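Local structure of Mgp-operon protein 3 (6RJ1) at residues D769-S774 / L804-V809. The protein is a membrane cell-adhesion protein, also known as P40/P90, that probably acts with adhesin P1 in attaching Mycoplasma pneumoniae to host cells. Residues are numbered along the deposited sequence; the frame is centred on the assembly and turned at random.
Sequences DGFANS and LVRGGV
Asp769 meets Arg806 in a side-on salt bridge. OD2 of Asp769 takes NE of Arg806 at 2.8 Å, and OD1 of Asp769 takes NH2 at 2.9 Å. Both oxygens use their syn lone pairs, and the carboxylate and guanidinium planes are nearly coplanar, 27° apart. A water joins Asp769 OD2 to the backbone N of Gly807. CD2 of Phe771 lies over one face of the Arg806 guanidinium, toward its rim, 3.5 Å from NE; the ring is tilted 46° to the guanidinium plane. The ring's other neighbours include Phe778, met edge-to-face. Asn773 uses its backbone O, which receives NH2 of Arg806 at 2.8 Å and NH1 at 3.1 Å. The NH2 bond lies in the carbonyl plane, while NH1 comes from above it. Asn773 OD1 is only weakly bonded to NH1; its stronger partner is Leu776 N. NH1 also reaches Leu776 O, so the buried guanidinium is held at NE, NH1 and NH2. The chain of Arg806 bends at chi3 (74°), which carries NE to the side of Asp769 OD2. Arg806 and Gly807 are the central residues of a type II turn linking strands 799-805 and 808-815. This is a beta hairpin whose turn arginine is held by an adjoining loop.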
loop_
_atom_site.group_PDB
_atom_site.type_symbol
_atom_site.label_atom_id
_atom_site.label_comp_id
_atom_site.label_asym_id
_atom_site.label_seq_id
_atom_site.Cartn_x
_atom_site.Cartn_y
_atom_site.Cartn_z
ATOM N N ASP A 769 -2.894 -14.562 9.799
ATOM C CA ASP A 769 -1.863 -14.148 8.846
ATOM C C ASP A 769 -1.010 -12.949 9.315
ATOM O O ASP A 769 -0.350 -12.286 8.506
ATOM C CB ASP A 769 -2.494 -13.892 7.468
ATOM C CG ASP A 769 -3.516 -12.764 7.391
ATOM O OD1 ASP A 769 -4.081 -12.389 8.448
ATOM O OD2 ASP A 769 -3.764 -12.269 6.276
ATOM N N GLY A 770 -0.995 -12.726 10.626
ATOM C CA GLY A 770 -0.196 -11.676 11.247
ATOM C C GLY A 770 -0.878 -10.351 11.503
ATOM O O GLY A 770 -0.200 -9.385 11.851
ATOM N N PHE A 771 -2.213 -10.286 11.350
ATOM C CA PHE A 771 -2.968 -9.053 11.572
ATOM C C PHE A 771 -4.121 -9.268 12.531
ATOM O O PHE A 771 -4.883 -10.215 12.354
ATOM C CB PHE A 771 -3.510 -8.503 10.248
ATOM C CG PHE A 771 -2.474 -8.151 9.208
ATOM C CD1 PHE A 771 -1.788 -6.942 9.266
ATOM C CD2 PHE A 771 -2.244 -8.989 8.124
ATOM C CE1 PHE A 771 -0.868 -6.592 8.273
ATOM C CE2 PHE A 771 -1.317 -8.644 7.134
ATOM C CZ PHE A 771 -0.645 -7.442 7.209
ATOM N N ALA A 772 -4.276 -8.367 13.526
ATOM C CA ALA A 772 -5.371 -8.410 14.501
ATOM C C ALA A 772 -6.700 -8.022 13.842
ATOM O O ALA A 772 -7.761 -8.350 14.376
ATOM C CB ALA A 772 -5.076 -7.489 15.671
ATOM N N ASN A 773 -6.640 -7.322 12.688
ATOM C CA ASN A 773 -7.811 -6.913 11.915
ATOM C C ASN A 773 -8.090 -7.917 10.787
ATOM O O ASN A 773 -7.171 -8.598 10.329
ATOM C CB ASN A 773 -7.626 -5.492 11.353
ATOM C CG ASN A 773 -6.926 -5.437 10.017
ATOM O OD1 ASN A 773 -7.558 -5.492 8.960
ATOM N ND2 ASN A 773 -5.606 -5.342 10.031
ATOM N N SER A 774 -9.353 -7.971 10.323
ATOM C CA SER A 774 -9.816 -8.822 9.215
ATOM C C SER A 774 -10.563 -7.940 8.212
ATOM O O SER A 774 -11.483 -8.400 7.529
ATOM C CB SER A 774 -10.743 -9.917 9.746
ATOM O OG SER A 774 -11.879 -9.338 10.363
ATOM N N LEU A 804 1.908 -11.854 -3.023
ATOM C CA LEU A 804 1.070 -12.440 -1.992
ATOM C C LEU A 804 0.221 -11.356 -1.357
ATOM O O LEU A 804 0.710 -10.250 -1.077
ATOM C CB LEU A 804 1.962 -13.135 -0.948
ATOM C CG LEU A 804 2.091 -14.675 -1.010
ATOM C CD1 LEU A 804 2.282 -15.205 -2.432
ATOM C CD2 LEU A 804 3.228 -15.146 -0.149
ATOM N N VAL A 805 -1.069 -11.655 -1.198
ATOM C CA VAL A 805 -2.074 -10.796 -0.555
ATOM C C VAL A 805 -2.773 -11.607 0.539
ATOM O O VAL A 805 -2.558 -12.820 0.635
ATOM C CB VAL A 805 -3.083 -10.140 -1.540
ATOM C CG1 VAL A 805 -2.397 -9.110 -2.434
ATOM C CG2 VAL A 805 -3.844 -11.179 -2.361
ATOM N N ARG A 806 -3.614 -10.956 1.357
ATOM C CA ARG A 806 -4.346 -11.661 2.400
ATOM C C ARG A 806 -5.341 -12.621 1.766
ATOM O O ARG A 806 -6.206 -12.197 0.984
ATOM C CB ARG A 806 -5.054 -10.688 3.343
ATOM C CG ARG A 806 -4.114 -9.736 4.055
ATOM C CD ARG A 806 -4.834 -8.967 5.136
ATOM N NE ARG A 806 -5.125 -9.799 6.305
ATOM C CZ ARG A 806 -5.791 -9.384 7.371
ATOM N NH1 ARG A 806 -6.277 -8.153 7.422
ATOM N NH2 ARG A 806 -5.986 -10.201 8.395
ATOM N N GLY A 807 -5.150 -13.911 2.044
ATOM C CA GLY A 807 -6.014 -14.974 1.552
ATOM C C GLY A 807 -5.608 -15.704 0.294
ATOM O O GLY A 807 -6.170 -16.765 0.009
ATOM N N GLY A 808 -4.667 -15.161 -0.465
ATOM C CA GLY A 808 -4.236 -15.808 -1.695
ATOM C C GLY A 808 -3.098 -15.165 -2.460
ATOM O O GLY A 808 -2.500 -14.185 -2.014
ATOM N N VAL A 809 -2.792 -15.750 -3.626
ATOM C CA VAL A 809 -1.746 -15.288 -4.528
ATOM C C VAL A 809 -2.356 -14.580 -5.743
ATOM O O VAL A 809 -3.367 -15.033 -6.290
ATOM C CB VAL A 809 -0.761 -16.435 -4.915
ATOM C CG1 VAL A 809 -1.450 -17.557 -5.694
ATOM C CG2 VAL A 809 0.460 -15.912 -5.674
HETATM O O HOH W 1 -3.303 -14.424 4.421
#